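Local structure of endo-beta-1,4-glucanase (cellulase B) (Bacillus halodurans, 4V2X) at residues A[372-375]-A[376-379]; A[362-366]-A[367-371]. The protein probably hydrolyses beta-1,4-linked glucans as a three-module family 5 endoglucanase that carries an immunoglobulin-like module and a CBM46 carbohydrate-binding module. All blocks are in the same frame, centred on the assembly; numbering follows the deposited sequence.

Contact 1: A[372-375]-A[376-379]; sequences YDQE and LFDM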
loop_
_atom_site.group_PDB
_atom_site.type_symbol
_atom_site.label_atom_id
_atom_site.label_comp_id
_atom_site.label_asym_id
_atom_site.label_seq_id
_atom_site.Cartn_x
_atom_site.Cartn_y
_atom_site.Cartn_z
ATOM N N TYR A 372 -30.884 -22.048 23.814
ATOM C CA TYR A 372 -32.015 -21.222 24.235
ATOM C C TYR A 372 -33.105 -21.278 23.175
ATOM O O TYR A 372 -34.290 -21.329 23.508
ATOM C CB TYR A 372 -31.625 -19.763 24.466
ATOM C CG TYR A 372 -30.832 -19.506 25.723
ATOM C CD1 TYR A 372 -31.453 -19.460 26.972
ATOM C CD2 TYR A 372 -29.464 -19.284 25.666
ATOM C CE1 TYR A 372 -30.722 -19.213 28.126
ATOM C CE2 TYR A 372 -28.731 -19.036 26.807
ATOM C CZ TYR A 372 -29.357 -19.003 28.032
ATOM O OH TYR A 372 -28.593 -18.769 29.155
ATOM N N ASP A 373 -32.688 -21.277 21.909
ATOM C CA ASP A 373 -33.609 -21.290 20.767
ATOM C C ASP A 373 -33.310 -22.510 19.904
ATOM O O ASP A 373 -32.471 -22.471 18.996
ATOM C CB ASP A 373 -33.469 -19.998 19.958
ATOM C CG ASP A 373 -34.483 -19.900 18.820
ATOM O OD1 ASP A 373 -35.160 -20.908 18.525
ATOM O OD2 ASP A 373 -34.614 -18.807 18.222
ATOM N N GLN A 374 -34.017 -23.597 20.193
ATOM C CA GLN A 374 -33.801 -24.853 19.482
ATOM C C GLN A 374 -34.147 -24.716 18.006
ATOM O O GLN A 374 -33.531 -25.361 17.169
ATOM C CB GLN A 374 -34.632 -25.978 20.090
ATOM C CG GLN A 374 -34.250 -27.359 19.574
ATOM C CD GLN A 374 -32.838 -27.753 19.954
ATOM O OE1 GLN A 374 -32.431 -27.593 21.100
ATOM N NE2 GLN A 374 -32.083 -28.280 18.998
ATOM N N GLU A 375 -35.142 -23.889 17.695
ATOM C CA GLU A 375 -35.549 -23.665 16.312
ATOM C C GLU A 375 -34.403 -23.049 15.509
ATOM O O GLU A 375 -34.122 -23.462 14.381
ATOM C CB GLU A 375 -36.779 -22.768 16.280
ATOM C CG GLU A 375 -37.545 -22.768 14.975
ATOM C CD GLU A 375 -38.790 -21.905 15.042
ATOM O OE1 GLU A 375 -38.795 -20.939 15.827
ATOM O OE2 GLU A 375 -39.756 -22.188 14.291
ATOM N N LEU A 376 -33.715 -22.082 16.100
ATOM C CA LEU A 376 -32.576 -21.469 15.429
ATOM C C LEU A 376 -31.466 -22.485 15.230
ATOM O O LEU A 376 -30.892 -22.572 14.138
ATOM C CB LEU A 376 -32.055 -20.264 16.211
ATOM C CG LEU A 376 -30.824 -19.576 15.613
ATOM C CD1 LEU A 376 -31.124 -19.030 14.220
ATOM C CD2 LEU A 376 -30.352 -18.478 16.556
ATOM N N PHE A 377 -31.137 -23.244 16.275
ATOM C CA PHE A 377 -30.096 -24.242 16.126
ATOM C C PHE A 377 -30.451 -25.280 15.070
ATOM O O PHE A 377 -29.610 -25.629 14.244
ATOM C CB PHE A 377 -29.742 -24.957 17.422
ATOM C CG PHE A 377 -28.671 -25.977 17.225
ATOM C CD1 PHE A 377 -27.367 -25.572 16.953
ATOM C CD2 PHE A 377 -28.966 -27.333 17.202
ATOM C CE1 PHE A 377 -26.377 -26.500 16.706
ATOM C CE2 PHE A 377 -27.976 -28.266 16.961
ATOM C CZ PHE A 377 -26.680 -27.850 16.716
ATOM N N ASP A 378 -31.689 -25.778 15.101
ATOM C CA ASP A 378 -32.133 -26.775 14.133
ATOM C C ASP A 378 -31.974 -26.256 12.704
ATOM O O ASP A 378 -31.593 -27.008 11.814
ATOM C CB ASP A 378 -33.591 -27.183 14.379
ATOM C CG ASP A 378 -33.757 -28.088 15.601
ATOM O OD1 ASP A 378 -32.752 -28.525 16.197
ATOM O OD2 ASP A 378 -34.916 -28.364 15.952
ATOM N N MET A 379 -32.243 -24.972 12.500
ATOM C CA MET A 379 -32.104 -24.372 11.179
ATOM C C MET A 379 -30.631 -24.304 10.794
ATOM O O MET A 379 -30.271 -24.630 9.666
ATOM C CB MET A 379 -32.737 -22.986 11.134
ATOM C CG MET A 379 -32.641 -22.310 9.770
ATOM S SD MET A 379 -33.369 -23.274 8.424
ATOM C CE MET A 379 -35.036 -22.616 8.415
#

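Contact 2: A[362-366]-A[367-371]; sequences QHFNR and HTYEW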
loop_
_atom_site.group_PDB
_atom_site.type_symbol
_atom_site.label_atom_id
_atom_site.label_comp_id
_atom_site.label_asym_id
_atom_site.label_seq_id
_atom_site.Cartn_x
_atom_site.Cartn_y
_atom_site.Cartn_z
ATOM N N GLN A 362 -25.571 -16.042 24.593
ATOM C CA GLN A 362 -27.014 -15.953 24.329
ATOM C C GLN A 362 -27.598 -17.064 23.454
ATOM O O GLN A 362 -28.823 -17.152 23.315
ATOM C CB GLN A 362 -27.368 -14.598 23.701
ATOM C CG GLN A 362 -26.976 -14.464 22.238
ATOM C CD GLN A 362 -27.032 -13.038 21.725
ATOM O OE1 GLN A 362 -26.208 -12.639 20.909
ATOM N NE2 GLN A 362 -27.995 -12.271 22.198
ATOM N N HIS A 363 -26.764 -17.893 22.835
ATOM C CA HIS A 363 -27.305 -18.969 22.004
ATOM C C HIS A 363 -27.266 -20.315 22.725
ATOM O O HIS A 363 -28.320 -20.914 22.972
ATOM C CB HIS A 363 -26.608 -19.033 20.650
ATOM C CG HIS A 363 -26.757 -17.781 19.843
ATOM N ND1 HIS A 363 -27.972 -17.162 19.649
ATOM C CD2 HIS A 363 -25.844 -17.035 19.181
ATOM C CE1 HIS A 363 -27.800 -16.085 18.899
ATOM N NE2 HIS A 363 -26.515 -15.987 18.601
ATOM N N PHE A 364 -26.067 -20.787 23.058
ATOM C CA PHE A 364 -25.915 -22.013 23.838
ATOM C C PHE A 364 -25.927 -21.659 25.318
ATOM O O PHE A 364 -25.088 -20.892 25.796
ATOM C CB PHE A 364 -24.618 -22.738 23.478
ATOM C CG PHE A 364 -24.601 -24.194 23.864
ATOM C CD1 PHE A 364 -25.550 -25.073 23.351
ATOM C CD2 PHE A 364 -23.633 -24.690 24.733
ATOM C CE1 PHE A 364 -25.536 -26.416 23.689
ATOM C CE2 PHE A 364 -23.615 -26.035 25.076
ATOM C CZ PHE A 364 -24.566 -26.897 24.553
ATOM N N ASN A 365 -26.898 -22.200 26.041
ATOM C CA ASN A 365 -27.002 -21.967 27.463
ATOM C C ASN A 365 -25.831 -22.656 28.160
ATOM O O ASN A 365 -25.745 -23.882 28.184
ATOM C CB ASN A 365 -28.342 -22.497 27.982
ATOM C CG ASN A 365 -28.572 -22.199 29.448
ATOM O OD1 ASN A 365 -27.646 -22.222 30.265
ATOM N ND2 ASN A 365 -29.823 -21.939 29.794
ATOM N N ARG A 366 -24.955 -21.858 28.743
ATOM C CA ARG A 366 -23.718 -22.371 29.321
ATOM C C ARG A 366 -23.885 -22.957 30.706
ATOM O O ARG A 366 -22.940 -23.523 31.252
ATOM C CB ARG A 366 -22.691 -21.266 29.370
ATOM C CG ARG A 366 -22.485 -20.652 28.011
ATOM C CD ARG A 366 -21.057 -20.279 27.844
ATOM N NE ARG A 366 -20.843 -19.502 26.635
ATOM C CZ ARG A 366 -19.838 -18.650 26.497
ATOM N NH1 ARG A 366 -18.962 -18.485 27.494
ATOM N NH2 ARG A 366 -19.705 -17.957 25.368
ATOM N N HIS A 367 -25.072 -22.812 31.278
ATOM C CA HIS A 367 -25.357 -23.391 32.586
ATOM C C HIS A 367 -25.990 -24.768 32.452
ATOM O O HIS A 367 -25.679 -25.665 33.233
ATOM C CB HIS A 367 -26.247 -22.454 33.379
ATOM C CG HIS A 367 -25.641 -21.103 33.584
ATOM N ND1 HIS A 367 -24.562 -20.893 34.417
ATOM C CD2 HIS A 367 -25.938 -19.899 33.044
ATOM C CE1 HIS A 367 -24.233 -19.615 34.395
ATOM N NE2 HIS A 367 -25.052 -18.989 33.567
ATOM N N THR A 368 -26.867 -24.932 31.462
ATOM C CA THR A 368 -27.580 -26.196 31.261
ATOM C C THR A 368 -27.157 -26.960 30.004
ATOM O O THR A 368 -27.603 -28.094 29.794
ATOM C CB THR A 368 -29.098 -25.955 31.233
ATOM O OG1 THR A 368 -29.427 -25.038 30.183
ATOM C CG2 THR A 368 -29.557 -25.367 32.554
ATOM N N TYR A 369 -26.308 -26.346 29.179
ATOM C CA TYR A 369 -25.772 -26.967 27.964
ATOM C C TYR A 369 -26.884 -27.382 26.993
ATOM O O TYR A 369 -26.999 -28.539 26.589
ATOM C CB TYR A 369 -24.852 -28.149 28.312
ATOM C CG TYR A 369 -23.787 -27.802 29.339
ATOM C CD1 TYR A 369 -22.801 -26.864 29.057
ATOM C CD2 TYR A 369 -23.762 -28.418 30.587
ATOM C CE1 TYR A 369 -21.833 -26.538 29.991
ATOM C CE2 TYR A 369 -22.793 -28.099 31.528
ATOM C CZ TYR A 369 -21.829 -27.160 31.226
ATOM O OH TYR A 369 -20.855 -26.828 32.148
ATOM N N GLU A 370 -27.726 -26.419 26.650
ATOM C CA GLU A 370 -28.731 -26.612 25.626
ATOM C C GLU A 370 -28.945 -25.289 24.924
ATOM O O GLU A 370 -28.557 -24.250 25.445
ATOM C CB GLU A 370 -30.048 -27.095 26.231
ATOM C CG GLU A 370 -30.669 -26.128 27.228
ATOM C CD GLU A 370 -32.139 -26.412 27.501
ATOM O OE1 GLU A 370 -32.627 -27.490 27.115
ATOM O OE2 GLU A 370 -32.809 -25.543 28.099
ATOM N N TRP A 371 -29.575 -25.325 23.754
ATOM C CA TRP A 371 -29.843 -24.097 23.000
ATOM C C TRP A 371 -31.041 -23.357 23.581
ATOM O O TRP A 371 -32.095 -23.968 23.826
ATOM C CB TRP A 371 -30.028 -24.402 21.508
ATOM C CG TRP A 371 -28.805 -25.041 20.927
ATOM C CD1 TRP A 371 -28.592 -26.373 20.734
ATOM C CD2 TRP A 371 -27.594 -24.380 20.526
ATOM N NE1 TRP A 371 -27.333 -26.583 20.227
ATOM C CE2 TRP A 371 -26.699 -25.379 20.092
ATOM C CE3 TRP A 371 -27.183 -23.041 20.481
ATOM C CZ2 TRP A 371 -25.428 -25.087 19.614
ATOM C CZ3 TRP A 371 -25.917 -22.753 20.005
ATOM C CH2 TRP A 371 -25.055 -23.772 19.577
HETATM O O HOH W 1 -32.197 -22.665 27.885
HETATM O O HOH W 2 -20.699 -24.145 32.258
#

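Contact 1: A[372-375]-A[376-379]
Asp-373 and Leu-376 meet at the start of helix 374-385, where the aspartate is the N-cap. Its side chain can be followed outward. CB stands 4.0 Å from Leu-376 CB, and CG lies equally near the leucine's N and CB. OD1 then accepts the Leu-376 N-H at 3.1 Å, with an N-H...O angle of 159°, the donor standing well above the carboxylate plane. OD2 lies 3.6 Å from Leu-376 CB and takes a hydrogen bond from Gln-334, at the start of helix 334-350. With chi1 at -175°, CG is opposite the backbone N, and this brings OD1 over the first turn. Without the carboxylate, as with an alanine here, Leu-376 N would probably lose its capping acceptor and Gln-334 one of its two carboxylate partners, Glu-375 OE1 being the other.

One residue on, a second side-chain bond spans four residues. Gln-374 bends at chi2, and NE2 donates to Asp-378 OD1 at 2.9 Å; the acceptor lies in the amide plane, but NE2 approaches from above the carboxylate plane, the two groups being turned 54° apart. NE2 also sits 3.7 Å from CD2 at the edge of the Phe-377 ring. The main-chain bonds of the helix begin with Phe-377 N to Asp-373 O at 3.1 Å.

Leu-376 packs on Phe-341 and Met-379 on Leu-338, setting the helix start against helix 334-350. The charges of Asp-373 at the cap and Glu-375 in the first turn would probably be eased by the positive helix N-terminus.

Contact 2: A[362-366]-A[367-371]
Phe-364 and Trp-371 cross at about a right angle on one side of a short, weakly bonded hairpin, the edge of the phenylalanine turned to the tryptophan face. Their ring planes are 61° apart, and the centroids of Phe-364 and the tryptophan six-membered ring are 4.7 Å apart. Phe-364 CD1 comes over the indole, 3.5 Å from Trp-371 CE2, while Phe-364 CB makes a CH-pi contact with the same face. The far end of the phenylalanine reaches the bulge: CZ lies 3.4 Å from Tyr-369 C, and Glu-370 N stands over one face of the ring.

Asn-365 turns the other way, into the turn. Its CG is placed opposite the backbone N (chi1 -176°), and OD1 grips two amides: His-367 N at 2.8 Å in the carbonyl plane, and Thr-368 N from above that plane. Asn-365 N donates to Glu-370 O at 2.7 Å. Two residues, Tyr-369 and Glu-370, are set against the single Asn-365, which makes a G1 beta bulge, with Tyr-369 at positive phi (59°).

The hairpin follows the last strand, 354-357, of the (beta/alpha)8 barrel. Phe-364 packs on Leu-94 and Ile-98 of helix 92-100, Trp-371 NE1 bonds Glu-101, and Tyr-369 OH bonds Thr-91.

Contact 2 closes where contact 1 opens, so segment 362-371, with its hairpin, leads directly into helix 374-385, and their centres are 11 Å apart. A probable hydrogen bond, Tyr-372 N to His-363 O at 2.9 Å, ties the junction back to the residue just before the hairpin. The rings continue across it: Phe-377 stacks on Trp-371, while Leu-376 packs on His-363. Together the two contacts carry the chain from the last barrel strand, 354-357, to the helix that precedes the beta-rich modules. A bound calcium ion is about 11 Å from the Asp-378 side chain, and the Met-379 side chain is about 8 Å from that of Phe-467, a calcium-binding residue whose ion is not bound to this chain in the model.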